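Local coordinates for tudor and KH domain-containing protein homolog (PDB 5YGB) that probably recruits Piwi proteins such as AGO3 and piwi to the piRNA biogenesis machinery, its extended Tudor domain binding the N-terminus of piwi, at residues V124-Q136 / I205-L218. The protein carries 1 engineered substitution. Residues are numbered along the deposited sequence; the frame is centred on the assembly and turned at random. Where two conformers were deposited one is given.
Sequences VECFLANVKSTIQ and IADLMITQGFALPL
K132 and L216 form one antiparallel hydrogen-bonded pair, and both backbone bonds of that pair are present. K132 N donates to L216 O at 2.9 Å with an angle of 153° at the hydrogen, whereas the return bond, L216 N to K132 O, is also 2.9 Å but practically straight at 179°. L216 O additionally receives a CA-H...O contact from V131 CA at 3.3 Å. The side chains of K132 and L216 lie on the same face of this short ladder and cross obliquely, K132 CG reaching L216 CB at 4.0 Å. Farther out, the extended lysine chain runs alongside P217 O.

Apolar packing holds helix 205-211 against L128 and V131. With chi1 at -58°, CG1 of V131 stands anti to the carbonyl carbon and is the branch that reaches the helix, meeting A206 CB at 3.6 Å and the tip of I210, CD1, at 4.1 Å. Deeper in, L128 puts CD2 over the backbone of A206, 3.8 Å from its CA. Beyond the ladder, the methyl CG2 of T134 lies against the backbone of the turn after the helix, 3.5 Å from A215 N. That turn is a Schellman motif: F214 N bonds to M209 O and G213 N to I210 O, with G213 at positive phi, and it leads the chain back to L216.

The contact thus joins the continuation of strand 124-128 of the extended Tudor domain to the C-terminal end of the modelled chain. Helix 144-154 also packs here, F150 touching both L128 and M209, while W142 touches V131 and I205 meets L194 of strand 188-195.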
loop_
_atom_site.group_PDB
_atom_site.type_symbol
_atom_site.label_atom_id
_atom_site.label_comp_id
_atom_site.label_asym_id
_atom_site.label_seq_id
_atom_site.Cartn_x
_atom_site.Cartn_y
_atom_site.Cartn_z
ATOM N N VAL A 124 6.036 -1.362 -1.121
ATOM C CA VAL A 124 6.442 -2.760 -0.999
ATOM C C VAL A 124 5.753 -3.406 0.190
ATOM O O VAL A 124 5.870 -2.927 1.332
ATOM C CB VAL A 124 7.954 -2.907 -0.841
ATOM C CG1 VAL A 124 8.313 -4.378 -0.654
ATOM C CG2 VAL A 124 8.675 -2.351 -2.062
ATOM N N GLU A 125 5.022 -4.485 -0.071
ATOM C CA GLU A 125 4.347 -5.243 0.971
ATOM C C GLU A 125 5.367 -6.016 1.807
ATOM O O GLU A 125 6.250 -6.674 1.259
ATOM C CB GLU A 125 3.313 -6.209 0.372
ATOM C CG GLU A 125 2.345 -6.754 1.395
ATOM C CD GLU A 125 1.474 -7.869 0.861
ATOM O OE1 GLU A 125 1.303 -7.959 -0.376
ATOM O OE2 GLU A 125 0.966 -8.657 1.683
ATOM N N CYS A 126 5.233 -5.927 3.128
ATOM C CA CYS A 126 6.157 -6.545 4.082
ATOM C C CYS A 126 5.382 -7.176 5.210
ATOM O O CYS A 126 4.192 -6.917 5.391
ATOM C CB CYS A 126 7.107 -5.516 4.701
ATOM S SG CYS A 126 8.160 -4.589 3.584
ATOM N N PHE A 127 6.082 -7.985 5.999
ATOM C CA PHE A 127 5.601 -8.362 7.322
ATOM C C PHE A 127 6.648 -8.001 8.371
ATOM O O PHE A 127 7.825 -7.819 8.049
ATOM C CB PHE A 127 5.229 -9.866 7.370
ATOM C CG PHE A 127 6.406 -10.822 7.293
ATOM C CD1 PHE A 127 6.950 -11.180 6.067
ATOM C CD2 PHE A 127 6.916 -11.412 8.440
ATOM C CE1 PHE A 127 8.003 -12.081 5.986
ATOM C CE2 PHE A 127 7.968 -12.314 8.361
ATOM C CZ PHE A 127 8.506 -12.646 7.130
ATOM N N LEU A 128 6.207 -7.857 9.614
ATOM C CA LEU A 128 7.126 -7.575 10.709
ATOM C C LEU A 128 7.753 -8.885 11.149
ATOM O O LEU A 128 7.046 -9.792 11.567
ATOM C CB LEU A 128 6.407 -6.901 11.882
ATOM C CG LEU A 128 7.290 -6.309 12.983
ATOM C CD1 LEU A 128 8.090 -5.134 12.420
ATOM C CD2 LEU A 128 6.431 -5.878 14.171
ATOM N N ALA A 129 9.072 -8.996 11.030
ATOM C CA ALA A 129 9.755 -10.242 11.383
ATOM C C ALA A 129 9.684 -10.560 12.876
ATOM O O ALA A 129 9.596 -9.667 13.719
ATOM C CB ALA A 129 11.203 -10.178 10.934
ATOM N N ASN A 130 9.698 -11.857 13.173
ATOM C CA ASN A 130 9.888 -12.380 14.533
ATOM C C ASN A 130 8.737 -12.114 15.503
ATOM O O ASN A 130 8.935 -12.128 16.722
ATOM C CB ASN A 130 11.196 -11.838 15.121
ATOM C CG ASN A 130 12.408 -12.185 14.265
ATOM O OD1 ASN A 130 12.575 -13.335 13.848
ATOM N ND2 ASN A 130 13.250 -11.196 13.995
ATOM N N VAL A 131 7.536 -11.896 14.973
ATOM C CA VAL A 131 6.337 -11.786 15.803
ATOM C C VAL A 131 5.190 -12.657 15.299
ATOM O O VAL A 131 5.115 -13.009 14.116
ATOM C CB VAL A 131 5.807 -10.329 15.888
ATOM C CG1 VAL A 131 6.865 -9.391 16.435
ATOM C CG2 VAL A 131 5.297 -9.853 14.526
ATOM N N LYS A 132 4.287 -12.990 16.211
ATOM C CA LYS A 132 3.026 -13.619 15.846
ATOM C C LYS A 132 1.933 -13.111 16.772
ATOM O O LYS A 132 2.212 -12.480 17.794
ATOM C CB LYS A 132 3.115 -15.146 15.907
ATOM C CG LYS A 132 3.337 -15.692 17.299
ATOM C CD LYS A 132 3.401 -17.201 17.279
ATOM C CE LYS A 132 3.489 -17.753 18.691
ATOM N NZ LYS A 132 3.548 -19.240 18.698
ATOM N N SER A 133 0.691 -13.372 16.396
ATOM C CA SER A 133 -0.455 -12.892 17.152
ATOM C C SER A 133 -0.520 -13.486 18.558
ATOM O O SER A 133 -0.067 -14.607 18.792
ATOM C CB SER A 133 -1.742 -13.212 16.397
ATOM O OG SER A 133 -2.872 -12.775 17.126
ATOM N N THR A 134 -1.075 -12.714 19.489
ATOM C CA THR A 134 -1.282 -13.165 20.862
ATOM C C THR A 134 -2.427 -14.162 20.982
ATOM O O THR A 134 -2.483 -14.939 21.937
ATOM C CB THR A 134 -1.584 -11.985 21.800
ATOM O OG1 THR A 134 -2.662 -11.215 21.254
ATOM C CG2 THR A 134 -0.364 -11.103 21.983
ATOM N N ILE A 135 -3.357 -14.122 20.031
ATOM C CA ILE A 135 -4.482 -15.050 20.057
ATOM C C ILE A 135 -4.543 -15.851 18.760
ATOM O O ILE A 135 -4.491 -15.297 17.663
ATOM C CB ILE A 135 -5.835 -14.323 20.299
ATOM C CG1 ILE A 135 -6.135 -13.306 19.195
ATOM C CG2 ILE A 135 -5.834 -13.635 21.662
ATOM C CD1 ILE A 135 -7.460 -12.588 19.365
ATOM N N GLN A 136 -4.629 -17.169 18.897
ATOM C CA GLN A 136 -4.705 -18.053 17.740
ATOM C C GLN A 136 -6.136 -18.534 17.508
ATOM O O GLN A 136 -6.684 -18.388 16.413
ATOM C CB GLN A 136 -3.769 -19.236 17.920
ATOM N N ILE A 205 10.361 -2.132 16.920
ATOM C CA ILE A 205 8.913 -2.156 17.065
ATOM C C ILE A 205 8.400 -3.563 17.428
ATOM O O ILE A 205 7.484 -3.691 18.231
ATOM C CB ILE A 205 8.238 -1.603 15.781
ATOM C CG1 ILE A 205 8.415 -0.080 15.760
ATOM C CG2 ILE A 205 6.758 -1.970 15.724
ATOM C CD1 ILE A 205 7.793 0.623 14.572
ATOM N N ALA A 206 9.013 -4.610 16.882
ATOM C CA ALA A 206 8.679 -5.980 17.273
ATOM C C ALA A 206 8.873 -6.180 18.773
ATOM O O ALA A 206 8.020 -6.759 19.453
ATOM C CB ALA A 206 9.525 -6.979 16.503
ATOM N N ASP A 207 9.998 -5.700 19.298
ATOM C CA ASP A 207 10.283 -5.901 20.711
ATOM C C ASP A 207 9.373 -5.046 21.585
ATOM O O ASP A 207 8.991 -5.477 22.679
ATOM C CB ASP A 207 11.757 -5.622 21.005
ATOM C CG ASP A 207 12.662 -6.745 20.518
ATOM O OD1 ASP A 207 12.165 -7.879 20.360
ATOM O OD2 ASP A 207 13.861 -6.497 20.284
ATOM N N LEU A 208 9.010 -3.854 21.121
ATOM C CA LEU A 208 8.022 -3.049 21.833
ATOM C C LEU A 208 6.669 -3.765 21.889
ATOM O O LEU A 208 6.027 -3.807 22.941
ATOM C CB LEU A 208 7.873 -1.678 21.181
ATOM C CG LEU A 208 9.045 -0.725 21.383
ATOM C CD1 LEU A 208 8.879 0.504 20.502
ATOM C CD2 LEU A 208 9.157 -0.319 22.851
ATOM N N MET A 209 6.238 -4.344 20.774
ATOM C CA MET A 209 4.955 -5.032 20.769
ATOM C C MET A 209 4.964 -6.271 21.662
ATOM O O MET A 209 3.998 -6.511 22.374
ATOM C CB MET A 209 4.551 -5.401 19.349
ATOM C CG MET A 209 4.249 -4.184 18.489
ATOM S SD MET A 209 3.495 -4.607 16.913
ATOM C CE MET A 209 1.918 -5.295 17.431
ATOM N N ILE A 210 6.059 -7.030 21.654
ATOM C CA ILE A 210 6.162 -8.224 22.483
ATOM C C ILE A 210 6.213 -7.855 23.962
ATOM O O ILE A 210 5.458 -8.403 24.765
ATOM C CB ILE A 210 7.409 -9.059 22.110
ATOM C CG1 ILE A 210 7.233 -9.647 20.710
ATOM C CG2 ILE A 210 7.615 -10.187 23.115
ATOM C CD1 ILE A 210 8.508 -10.265 20.124
ATOM N N THR A 211 7.087 -6.927 24.335
ATOM C CA THR A 211 7.260 -6.611 25.755
ATOM C C THR A 211 6.037 -5.922 26.352
ATOM O O THR A 211 5.873 -5.911 27.569
ATOM C CB THR A 211 8.486 -5.712 26.013
ATOM O OG1 THR A 211 8.399 -4.517 25.223
ATOM C CG2 THR A 211 9.779 -6.449 25.688
ATOM N N GLN A 212 5.184 -5.351 25.508
ATOM C CA GLN A 212 3.998 -4.656 26.000
ATOM C C GLN A 212 2.702 -5.445 25.781
ATOM O O GLN A 212 1.607 -4.927 26.001
ATOM C CB GLN A 212 3.913 -3.268 25.356
ATOM C CG GLN A 212 5.083 -2.383 25.774
ATOM C CD GLN A 212 5.066 -0.997 25.156
ATOM O OE1 GLN A 212 4.025 -0.497 24.732
ATOM N NE2 GLN A 212 6.229 -0.363 25.117
ATOM N N GLY A 213 2.823 -6.703 25.351
ATOM C CA GLY A 213 1.697 -7.620 25.338
ATOM C C GLY A 213 0.833 -7.625 24.092
ATOM O O GLY A 213 -0.276 -8.171 24.107
ATOM N N PHE A 214 1.338 -7.046 23.003
ATOM C CA PHE A 214 0.580 -6.963 21.751
ATOM C C PHE A 214 0.991 -8.014 20.720
ATOM O O PHE A 214 0.351 -8.161 19.671
ATOM C CB PHE A 214 0.736 -5.574 21.135
ATOM C CG PHE A 214 0.167 -4.480 21.974
ATOM C CD1 PHE A 214 -1.189 -4.207 21.953
ATOM C CD2 PHE A 214 0.989 -3.724 22.788
ATOM C CE1 PHE A 214 -1.709 -3.192 22.730
ATOM C CE2 PHE A 214 0.467 -2.708 23.575
ATOM C CZ PHE A 214 -0.881 -2.443 23.538
ATOM N N ALA A 215 2.072 -8.727 21.008
ATOM C CA ALA A 215 2.545 -9.788 20.130
ATOM C C ALA A 215 3.309 -10.823 20.932
ATOM O O ALA A 215 3.693 -10.565 22.070
ATOM C CB ALA A 215 3.436 -9.217 19.018
ATOM N N LEU A 216 3.523 -11.989 20.328
ATOM C CA LEU A 216 4.378 -13.021 20.907
ATOM C C LEU A 216 5.604 -13.235 20.022
ATOM O O LEU A 216 5.549 -13.002 18.815
ATOM C CB LEU A 216 3.605 -14.334 21.069
ATOM C CG LEU A 216 2.376 -14.310 21.977
ATOM C CD1 LEU A 216 1.614 -15.617 21.862
ATOM C CD2 LEU A 216 2.787 -14.058 23.421
ATOM N N PRO A 217 6.719 -13.678 20.610
ATOM C CA PRO A 217 7.877 -14.002 19.772
ATOM C C PRO A 217 7.654 -15.260 18.931
ATOM O O PRO A 217 6.707 -16.013 19.192
ATOM C CB PRO A 217 9.001 -14.215 20.793
ATOM C CG PRO A 217 8.307 -14.584 22.055
ATOM C CD PRO A 217 6.998 -13.853 22.046
ATOM N N LEU A 218 8.540 -15.465 17.955
ATOM C CA LEU A 218 8.518 -16.588 17.009
ATOM C C LEU A 218 7.388 -16.426 15.998
ATOM O O LEU A 218 7.605 -15.932 14.884
ATOM C CB LEU A 218 8.400 -17.944 17.727
ATOM C CG LEU A 218 9.186 -18.257 19.009
ATOM C CD1 LEU A 218 9.222 -19.763 19.256
ATOM C CD2 LEU A 218 10.603 -17.695 18.974
#